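PDB 1VJ0: alcohol dehydrogenase, zinc-containing, which probably works as a zinc-dependent oxidoreductase of the alcohol dehydrogenase family, carrying two bound zinc ions in each chain. Local coordinates for residues 45-51 and 80-86; 74-79 and 144-150; 102-107 and 159-165. All coordinates share one frame; numbering follows the deposited sequence.

All three contacts belong to the GroES-like domain of this medium-chain dehydrogenase. Interaction 1 joins strands 45-54 and 78-86, interaction 3 joins strands 103-106 and 161-164, and since 78-86 also pairs with 103-106, the two are successive parts of one mixed sheet, their centres about 9 Å apart. Interaction 2 lies about 12 Å from the centre of interaction 1 and about 15 Å from that of interaction 3; there the start of strand 78-86, with two zinc ligands, meets the loop before strand 152-155. Along the chain interaction 1 closes before interaction 3 opens, whereas interaction 2 alternates with both. Trp106 touches Gly79 and Cys148, so its ring packs where the zinc-bearing start of strand 78-86 meets the loop.

Interaction 1: residues 45-51 and 80-86; sequences ILVEILS and AGRVVEV
The guanidinium of Arg82 has Leu50 CD1 over the centre of one face, 4.2 Å above the plane, while Glu48 OE1 comes to its edge. The two long side chains run side by side from neighbouring antiparallel strands of the GroES-like domain's sheet and end in a salt bridge, NH1 of Arg82 to OE1 of Glu48 at 2.7 Å. It is not coplanar: the planes stand 50° apart, and the nitrogen meets OE1 on its syn side but well out of the carboxylate plane. Both residues have CG anti to the backbone N (chi1 179° for Glu48), and a bend at chi3 of Arg82 turns its head to the carboxylate. Charged residues suit these two partly exposed positions. On the other face Ile45 CG2 meets Val83 CG1 at 4.1 Å, branched residues filling an apolar side that strand 152-155 also lines. Gly81 is needed opposite Ile49, because a CB there would collide with Glu48 O and Val47 CG1. Two classic beta bulges interrupt the pairing. In one, Val84 and Glu85 both face Leu46, and Val84 CB lies 4.1 Å from Leu46 CG; in the other, Leu50 and Ser51 both face Ala80. The carbonyl opposite each bulge takes two donors: Ala80 O receives Leu50 N and Ser51 N, and Leu46 O receives Val84 N at 2.7 Å and the more distant Glu85 N at 3.3 Å.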
loop_
_atom_site.group_PDB
_atom_site.type_symbol
_atom_site.label_atom_id
_atom_site.label_comp_id
_atom_site.label_asym_id
_atom_site.label_seq_id
_atom_site.Cartn_x
_atom_site.Cartn_y
_atom_site.Cartn_z
ATOM N N ILE A 45 27.633 12.982 21.529
ATOM C CA ILE A 45 27.164 14.335 21.706
ATOM C C ILE A 45 26.830 14.595 23.188
ATOM O O ILE A 45 26.007 13.897 23.768
ATOM C CB ILE A 45 25.883 14.621 20.840
ATOM C CG1 ILE A 45 26.149 14.262 19.381
ATOM C CG2 ILE A 45 25.529 16.099 20.944
ATOM C CD1 ILE A 45 25.797 12.803 18.959
ATOM N N LEU A 46 27.505 15.555 23.795
ATOM C CA LEU A 46 27.167 15.941 25.161
ATOM C C LEU A 46 26.081 16.984 25.099
ATOM O O LEU A 46 26.261 18.036 24.448
ATOM C CB LEU A 46 28.384 16.495 25.859
ATOM C CG LEU A 46 28.242 16.850 27.336
ATOM C CD1 LEU A 46 27.730 15.700 28.195
ATOM C CD2 LEU A 46 29.637 17.330 27.826
ATOM N N VAL A 47 24.978 16.712 25.762
ATOM C CA VAL A 47 23.773 17.527 25.683
ATOM C C VAL A 47 23.369 18.000 27.070
ATOM O O VAL A 47 23.314 17.203 28.011
ATOM C CB VAL A 47 22.612 16.741 25.000
ATOM C CG1 VAL A 47 21.309 17.569 24.928
ATOM C CG2 VAL A 47 23.049 16.296 23.605
ATOM N N GLU A 48 23.125 19.293 27.181
ATOM C CA GLU A 48 22.493 19.893 28.347
ATOM C C GLU A 48 20.988 19.681 28.255
ATOM O O GLU A 48 20.340 20.120 27.285
ATOM C CB GLU A 48 22.811 21.400 28.378
ATOM C CG GLU A 48 22.158 22.118 29.562
ATOM C CD GLU A 48 22.095 23.623 29.420
ATOM O OE1 GLU A 48 22.581 24.187 28.397
ATOM O OE2 GLU A 48 21.499 24.221 30.349
ATOM N N ILE A 49 20.416 18.971 29.213
ATOM C CA ILE A 49 18.953 18.757 29.232
ATOM C C ILE A 49 18.239 20.059 29.577
ATOM O O ILE A 49 18.583 20.691 30.565
ATOM C CB ILE A 49 18.551 17.630 30.218
ATOM C CG1 ILE A 49 19.094 16.253 29.776
ATOM C CG2 ILE A 49 17.048 17.569 30.448
ATOM C CD1 ILE A 49 18.408 15.683 28.529
ATOM N N LEU A 50 17.256 20.449 28.749
ATOM C CA LEU A 50 16.386 21.574 29.048
ATOM C C LEU A 50 14.971 21.159 29.436
ATOM O O LEU A 50 14.332 21.848 30.228
ATOM C CB LEU A 50 16.376 22.610 27.906
ATOM C CG LEU A 50 17.718 23.178 27.490
ATOM C CD1 LEU A 50 17.683 23.825 26.095
ATOM C CD2 LEU A 50 18.207 24.129 28.579
ATOM N N SER A 51 14.480 20.073 28.883
ATOM C CA SER A 51 13.175 19.506 29.238
ATOM C C SER A 51 13.281 17.997 29.316
ATOM O O SER A 51 13.836 17.379 28.395
ATOM C CB SER A 51 12.143 19.810 28.141
ATOM O OG SER A 51 12.093 21.161 27.781
ATOM N N ALA A 80 14.664 17.015 25.529
ATOM C CA ALA A 80 15.104 18.040 24.571
ATOM C C ALA A 80 16.194 18.800 25.239
ATOM O O ALA A 80 16.187 18.971 26.461
ATOM C CB ALA A 80 13.972 18.953 24.195
ATOM N N GLY A 81 17.159 19.258 24.463
ATOM C CA GLY A 81 18.219 20.060 25.041
ATOM C C GLY A 81 19.119 20.806 24.047
ATOM O O GLY A 81 18.763 21.057 22.900
ATOM N N ARG A 82 20.277 21.172 24.547
ATOM C CA ARG A 82 21.207 22.017 23.883
ATOM C C ARG A 82 22.547 21.328 23.780
ATOM O O ARG A 82 23.072 20.806 24.780
ATOM C CB ARG A 82 21.358 23.311 24.674
ATOM C CG ARG A 82 22.269 24.317 24.020
ATOM C CD ARG A 82 22.573 25.542 24.855
ATOM N NE ARG A 82 21.393 26.408 25.006
ATOM C CZ ARG A 82 20.794 26.702 26.169
ATOM N NH1 ARG A 82 21.243 26.230 27.335
ATOM N NH2 ARG A 82 19.721 27.503 26.167
ATOM N N VAL A 83 23.117 21.377 22.584
ATOM C CA VAL A 83 24.419 20.749 22.317
ATOM C C VAL A 83 25.499 21.475 23.109
ATOM O O VAL A 83 25.643 22.703 23.030
ATOM C CB VAL A 83 24.751 20.713 20.779
ATOM C CG1 VAL A 83 26.112 20.145 20.543
ATOM C CG2 VAL A 83 23.750 19.877 20.056
ATOM N N VAL A 84 26.284 20.714 23.868
ATOM C CA VAL A 84 27.434 21.255 24.563
ATOM C C VAL A 84 28.676 20.957 23.741
ATOM O O VAL A 84 29.449 21.848 23.456
ATOM C CB VAL A 84 27.586 20.690 26.023
ATOM C CG1 VAL A 84 28.844 21.247 26.726
ATOM C CG2 VAL A 84 26.348 20.991 26.835
ATOM N N GLU A 85 28.872 19.700 23.385
ATOM C CA GLU A 85 29.983 19.337 22.582
ATOM C C GLU A 85 29.709 18.061 21.780
ATOM O O GLU A 85 28.837 17.266 22.096
ATOM C CB GLU A 85 31.251 19.269 23.448
ATOM C CG GLU A 85 31.458 18.015 24.232
ATOM C CD GLU A 85 32.705 18.061 25.130
ATOM O OE1 GLU A 85 32.846 19.018 25.929
ATOM O OE2 GLU A 85 33.562 17.115 25.033
ATOM N N VAL A 86 30.430 17.940 20.685
ATOM C CA VAL A 86 30.414 16.801 19.822
ATOM C C VAL A 86 31.839 16.321 19.725
ATOM O O VAL A 86 32.733 17.070 19.352
ATOM C CB VAL A 86 29.968 17.131 18.367
ATOM C CG1 VAL A 86 29.836 15.875 17.575
ATOM C CG2 VAL A 86 28.631 17.893 18.347
#

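Interaction 2: residues 74-79 and 144-150; sequences ILGHEG and HLRGCYS
Gly76 and Cys148 bring their backbones closest, CA to CA 4.3 Å, where the turn leading into strand 78-86 meets an irregular loop. Tyr149 N donates to Leu75 O at 2.9 Å, and Cys148 N to Gly76 O at 2.8 Å, the latter tilted from the carbonyl plane. Next to them Gly147 CA makes a nearly straight C-H...O contact with Ile74 O at 3.2 Å. Glycines make this closeness possible: a CB on Gly147 would run into Ile74 O, one on Gly76 into Tyr149 CD1, and one on Gly79 into Cys148 SG. The Tyr149 ring then lies across the Leu75-Gly76 peptide, with Leu75 CB over its face 4.0 Å from the centroid, a CH-pi contact. Its hydroxyl is hydrogen-bonded to Asp58, so both ends of the side chain are fixed. Ile74 spreads its two branches: CG2, anti to the backbone N, reaches Tyr149 O at 3.5 Å, while CD1 touches Leu145 CD2 at 3.9 Å. Small Cys148 tucks its SG against Gly79 CA at 3.8 Å. His77 and Glu78, which follow Gly76 in the chain, bind the zinc ion together with Cys55 and Cys178, and Glu78 also pairs with Lys373. The chemistry is thus mainly backbone bonding and apolar cover, with the metal ligands turned to the zinc, an arrangement consistent with the loop steadying the chain that presents them.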
loop_
_atom_site.group_PDB
_atom_site.type_symbol
_atom_site.label_atom_id
_atom_site.label_comp_id
_atom_site.label_asym_id
_atom_site.label_seq_id
_atom_site.Cartn_x
_atom_site.Cartn_y
_atom_site.Cartn_z
ATOM N N ILE A 74 19.731 6.068 35.481
ATOM C CA ILE A 74 19.079 7.358 35.339
ATOM C C ILE A 74 17.875 7.243 34.366
ATOM O O ILE A 74 18.019 7.066 33.152
ATOM C CB ILE A 74 20.075 8.450 34.906
ATOM C CG1 ILE A 74 21.215 8.617 35.930
ATOM C CG2 ILE A 74 19.337 9.754 34.700
ATOM C CD1 ILE A 74 22.487 9.275 35.386
ATOM N N LEU A 75 16.673 7.376 34.924
ATOM C CA LEU A 75 15.466 7.262 34.143
ATOM C C LEU A 75 15.319 8.494 33.281
ATOM O O LEU A 75 16.132 9.447 33.389
ATOM C CB LEU A 75 14.243 7.082 35.039
ATOM C CG LEU A 75 14.180 5.815 35.877
ATOM C CD1 LEU A 75 13.099 5.964 36.922
ATOM C CD2 LEU A 75 13.939 4.615 35.021
ATOM N N GLY A 76 14.272 8.467 32.446
ATOM C CA GLY A 76 13.895 9.606 31.616
ATOM C C GLY A 76 14.263 9.311 30.180
ATOM O O GLY A 76 15.431 9.353 29.835
ATOM N N HIS A 77 13.272 9.008 29.354
ATOM C CA HIS A 77 13.502 8.699 27.936
ATOM C C HIS A 77 12.866 9.735 26.989
ATOM O O HIS A 77 12.797 9.530 25.764
ATOM C CB HIS A 77 12.997 7.285 27.647
ATOM C CG HIS A 77 11.564 7.065 28.007
ATOM N ND1 HIS A 77 11.169 6.594 29.243
ATOM C CD2 HIS A 77 10.427 7.235 27.282
ATOM C CE1 HIS A 77 9.846 6.510 29.275
ATOM N NE2 HIS A 77 9.374 6.897 28.098
ATOM N N GLU A 78 12.371 10.829 27.569
ATOM C CA GLU A 78 11.746 11.918 26.832
ATOM C C GLU A 78 12.569 13.200 27.148
ATOM O O GLU A 78 12.494 13.747 28.267
ATOM C CB GLU A 78 10.302 12.113 27.358
ATOM C CG GLU A 78 9.313 10.959 27.082
ATOM C CD GLU A 78 7.977 11.052 27.855
ATOM O OE1 GLU A 78 7.370 12.131 28.086
ATOM O OE2 GLU A 78 7.517 10.011 28.256
ATOM N N GLY A 79 13.298 13.700 26.149
ATOM C CA GLY A 79 14.195 14.804 26.324
ATOM C C GLY A 79 14.367 15.779 25.167
ATOM O O GLY A 79 14.189 15.440 23.990
ATOM N N HIS A 144 28.158 7.423 32.228
ATOM C CA HIS A 144 27.031 7.390 33.205
ATOM C C HIS A 144 25.680 7.952 32.767
ATOM O O HIS A 144 24.635 7.351 33.058
ATOM C CB HIS A 144 27.410 8.093 34.508
ATOM C CG HIS A 144 28.714 7.641 35.090
ATOM N ND1 HIS A 144 28.919 6.349 35.538
ATOM C CD2 HIS A 144 29.882 8.310 35.308
ATOM C CE1 HIS A 144 30.164 6.233 35.986
ATOM N NE2 HIS A 144 30.766 7.406 35.867
ATOM N N LEU A 145 25.701 9.102 32.090
ATOM C CA LEU A 145 24.503 9.914 31.811
ATOM C C LEU A 145 23.752 9.402 30.592
ATOM O O LEU A 145 23.938 9.898 29.458
ATOM C CB LEU A 145 24.916 11.403 31.640
ATOM C CG LEU A 145 25.740 12.004 32.787
ATOM C CD1 LEU A 145 26.181 13.400 32.468
ATOM C CD2 LEU A 145 24.989 11.953 34.139
ATOM N N ARG A 146 22.890 8.398 30.826
ATOM C CA ARG A 146 22.208 7.705 29.737
ATOM C C ARG A 146 20.683 7.797 29.890
ATOM O O ARG A 146 19.945 6.982 29.335
ATOM C CB ARG A 146 22.655 6.253 29.617
ATOM C CG ARG A 146 24.117 6.061 29.274
ATOM C CD ARG A 146 24.596 6.803 28.059
ATOM N NE ARG A 146 25.920 6.290 27.658
ATOM C CZ ARG A 146 26.511 6.576 26.512
ATOM N NH1 ARG A 146 25.929 7.394 25.646
ATOM N NH2 ARG A 146 27.699 6.068 26.245
ATOM N N GLY A 147 20.241 8.830 30.603
ATOM C CA GLY A 147 18.835 9.113 30.807
ATOM C C GLY A 147 18.613 10.612 30.981
ATOM O O GLY A 147 19.571 11.343 31.182
ATOM N N CYS A 148 17.354 11.052 30.879
ATOM C CA CYS A 148 17.051 12.470 30.849
ATOM C C CYS A 148 16.792 13.123 32.212
ATOM O O CYS A 148 16.710 14.346 32.276
ATOM C CB CYS A 148 15.839 12.707 29.946
ATOM S SG CYS A 148 16.194 12.257 28.234
ATOM N N TYR A 149 16.645 12.320 33.289
ATOM C CA TYR A 149 16.505 12.874 34.643
ATOM C C TYR A 149 17.901 13.278 35.143
ATOM O O TYR A 149 18.426 12.755 36.160
ATOM C CB TYR A 149 15.925 11.871 35.626
ATOM C CG TYR A 149 14.471 11.423 35.494
ATOM C CD1 TYR A 149 13.724 11.606 34.340
ATOM C CD2 TYR A 149 13.856 10.784 36.582
ATOM C CE1 TYR A 149 12.410 11.116 34.249
ATOM C CE2 TYR A 149 12.589 10.301 36.503
ATOM C CZ TYR A 149 11.856 10.486 35.338
ATOM O OH TYR A 149 10.588 9.982 35.276
ATOM N N SER A 150 18.443 14.286 34.471
ATOM C CA SER A 150 19.817 14.652 34.590
ATOM C C SER A 150 19.983 16.057 34.003
ATOM O O SER A 150 19.173 16.546 33.180
ATOM C CB SER A 150 20.660 13.630 33.787
ATOM O OG SER A 150 22.034 13.904 33.845
#

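Interaction 3: residues 102-107 and 159-165; sequences DLIVWN and TDVLKVS
Val105 and Leu162 form the central hydrogen-bonded pair of two antiparallel strands, 103-106 and 161-164, in the GroES-like domain. Backbone bonds come first: Val105 N to Leu162 O and Leu162 N to Val105 O are both 2.9 Å, and the pairing continues through Asn107 N to Asp160 O. Val164 N reaches Leu103 O from above the carbonyl plane, 44° out of it. Apolar contacts follow on both faces. Ile104 CB meets Val161 CG1 at 3.7 Å, and Thr159 CG2 comes equally near Trp106 CB; on the opposite face Leu103 CB lies 3.7 Å from Val164 CG2. Branched Ile104 and Val161 suit their buried face. At the Asp102 end, Lys163, bent at chi3, passes its CD and CE across the carboxylate of Asp102, each 3.9 Å from OD2; NZ stays beyond salt-bridge range, but one water spans the gap. Each also has a direct partner, Lys99 for Asp102 and Glu96 for Lys163. With an alanine at Asp102, this water would probably lose its acceptor and Lys99 its counter-charge. Two further waters link backbone atoms. One accepts from Leu103 N at 2.9 Å and donates to Val164 O at 2.7 Å; the other accepts from Asp160 N and donates to Asn107 O at 2.8 Å.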
loop_
_atom_site.group_PDB
_atom_site.type_symbol
_atom_site.label_atom_id
_atom_site.label_comp_id
_atom_site.label_asym_id
_atom_site.label_seq_id
_atom_site.Cartn_x
_atom_site.Cartn_y
_atom_site.Cartn_z
ATOM N N ASP A 102 23.376 24.497 19.587
ATOM C CA ASP A 102 22.188 24.019 18.883
ATOM C C ASP A 102 21.158 23.402 19.822
ATOM O O ASP A 102 21.515 22.675 20.751
ATOM C CB ASP A 102 22.529 22.971 17.824
ATOM C CG ASP A 102 23.251 23.562 16.617
ATOM O OD1 ASP A 102 23.232 24.789 16.414
ATOM O OD2 ASP A 102 23.888 22.858 15.814
ATOM N N LEU A 103 19.879 23.652 19.539
ATOM C CA LEU A 103 18.779 22.986 20.251
ATOM C C LEU A 103 18.441 21.775 19.456
ATOM O O LEU A 103 18.402 21.827 18.217
ATOM C CB LEU A 103 17.561 23.899 20.408
ATOM C CG LEU A 103 17.826 25.223 21.142
ATOM C CD1 LEU A 103 16.619 26.118 21.117
ATOM C CD2 LEU A 103 18.265 24.996 22.580
ATOM N N ILE A 104 18.226 20.670 20.160
ATOM C CA ILE A 104 17.895 19.410 19.533
ATOM C C ILE A 104 16.856 18.611 20.279
ATOM O O ILE A 104 16.653 18.768 21.495
ATOM C CB ILE A 104 19.188 18.544 19.342
ATOM C CG1 ILE A 104 19.806 18.123 20.689
ATOM C CG2 ILE A 104 20.157 19.293 18.487
ATOM C CD1 ILE A 104 20.870 16.983 20.551
ATOM N N VAL A 105 16.200 17.738 19.526
ATOM C CA VAL A 105 15.500 16.619 20.079
ATOM C C VAL A 105 16.023 15.363 19.358
ATOM O O VAL A 105 16.745 15.455 18.358
ATOM C CB VAL A 105 13.969 16.734 19.957
ATOM C CG1 VAL A 105 13.481 17.859 20.791
ATOM C CG2 VAL A 105 13.526 16.934 18.488
ATOM N N TRP A 106 15.708 14.197 19.916
ATOM C CA TRP A 106 16.268 12.974 19.417
ATOM C C TRP A 106 15.362 11.798 19.664
ATOM O O TRP A 106 14.504 11.788 20.572
ATOM C CB TRP A 106 17.659 12.695 20.045
ATOM C CG TRP A 106 17.649 12.596 21.543
ATOM C CD1 TRP A 106 17.516 11.450 22.284
ATOM C CD2 TRP A 106 17.778 13.667 22.502
ATOM N NE1 TRP A 106 17.545 11.745 23.620
ATOM C CE2 TRP A 106 17.693 13.095 23.787
ATOM C CE3 TRP A 106 17.944 15.041 22.400
ATOM C CZ2 TRP A 106 17.775 13.850 24.954
ATOM C CZ3 TRP A 106 18.012 15.800 23.564
ATOM C CH2 TRP A 106 17.929 15.195 24.829
ATOM N N ASN A 107 15.560 10.784 18.848
ATOM C CA ASN A 107 14.851 9.503 19.045
ATOM C C ASN A 107 15.503 8.773 20.249
ATOM O O ASN A 107 16.718 8.522 20.279
ATOM C CB ASN A 107 14.927 8.658 17.732
ATOM C CG ASN A 107 14.129 7.353 17.779
ATOM O OD1 ASN A 107 13.650 6.911 18.841
ATOM N ND2 ASN A 107 13.976 6.725 16.598
ATOM N N THR A 159 22.635 7.886 17.516
ATOM C CA THR A 159 21.382 8.544 17.784
ATOM C C THR A 159 20.862 9.395 16.586
ATOM O O THR A 159 21.584 10.247 15.997
ATOM C CB THR A 159 21.539 9.522 18.971
ATOM O OG1 THR A 159 22.128 8.865 20.100
ATOM C CG2 THR A 159 20.178 10.044 19.424
ATOM N N ASP A 160 19.578 9.219 16.305
ATOM C CA ASP A 160 18.888 10.103 15.363
ATOM C C ASP A 160 18.462 11.391 16.044
ATOM O O ASP A 160 17.698 11.414 17.010
ATOM C CB ASP A 160 17.716 9.380 14.714
ATOM C CG ASP A 160 18.169 8.108 13.974
ATOM O OD1 ASP A 160 19.194 8.122 13.264
ATOM O OD2 ASP A 160 17.593 7.036 14.112
ATOM N N VAL A 161 18.977 12.491 15.490
ATOM C CA VAL A 161 18.799 13.804 16.055
ATOM C C VAL A 161 18.124 14.703 15.030
ATOM O O VAL A 161 18.328 14.587 13.797
ATOM C CB VAL A 161 20.184 14.385 16.447
ATOM C CG1 VAL A 161 20.034 15.762 17.049
ATOM C CG2 VAL A 161 20.912 13.428 17.428
ATOM N N LEU A 162 17.359 15.656 15.555
ATOM C CA LEU A 162 16.789 16.730 14.763
ATOM C C LEU A 162 17.030 18.067 15.508
ATOM O O LEU A 162 16.660 18.182 16.656
ATOM C CB LEU A 162 15.298 16.481 14.658
ATOM C CG LEU A 162 14.465 16.978 13.498
ATOM C CD1 LEU A 162 15.082 16.567 12.157
ATOM C CD2 LEU A 162 13.014 16.444 13.597
ATOM N N LYS A 163 17.678 19.015 14.827
ATOM C CA LYS A 163 17.828 20.388 15.246
ATOM C C LYS A 163 16.476 21.068 15.218
ATOM O O LYS A 163 15.711 20.896 14.258
ATOM C CB LYS A 163 18.681 21.184 14.261
ATOM C CG LYS A 163 20.097 21.297 14.582
ATOM C CD LYS A 163 20.865 22.006 13.455
ATOM C CE LYS A 163 20.768 23.509 13.595
ATOM N NZ LYS A 163 21.542 24.144 12.449
ATOM N N VAL A 164 16.220 21.866 16.251
ATOM C CA VAL A 164 15.014 22.662 16.341
ATOM C C VAL A 164 15.426 24.096 16.595
ATOM O O VAL A 164 16.625 24.415 16.684
ATOM C CB VAL A 164 14.042 22.140 17.423
ATOM C CG1 VAL A 164 13.531 20.756 17.092
ATOM C CG2 VAL A 164 14.682 22.184 18.823
ATOM N N SER A 165 14.457 25.006 16.680
ATOM C CA SER A 165 14.766 26.413 16.882
ATOM C C SER A 165 14.222 26.949 18.197
ATOM O O SER A 165 13.498 26.260 18.915
ATOM C CB SER A 165 14.170 27.227 15.765
ATOM O OG SER A 165 12.794 27.436 16.009
HETATM O O HOH W 1 23.983 23.587 13.263
HETATM O O HOH W 2 19.273 24.941 17.025
HETATM O O HOH W 3 18.013 7.360 18.083
#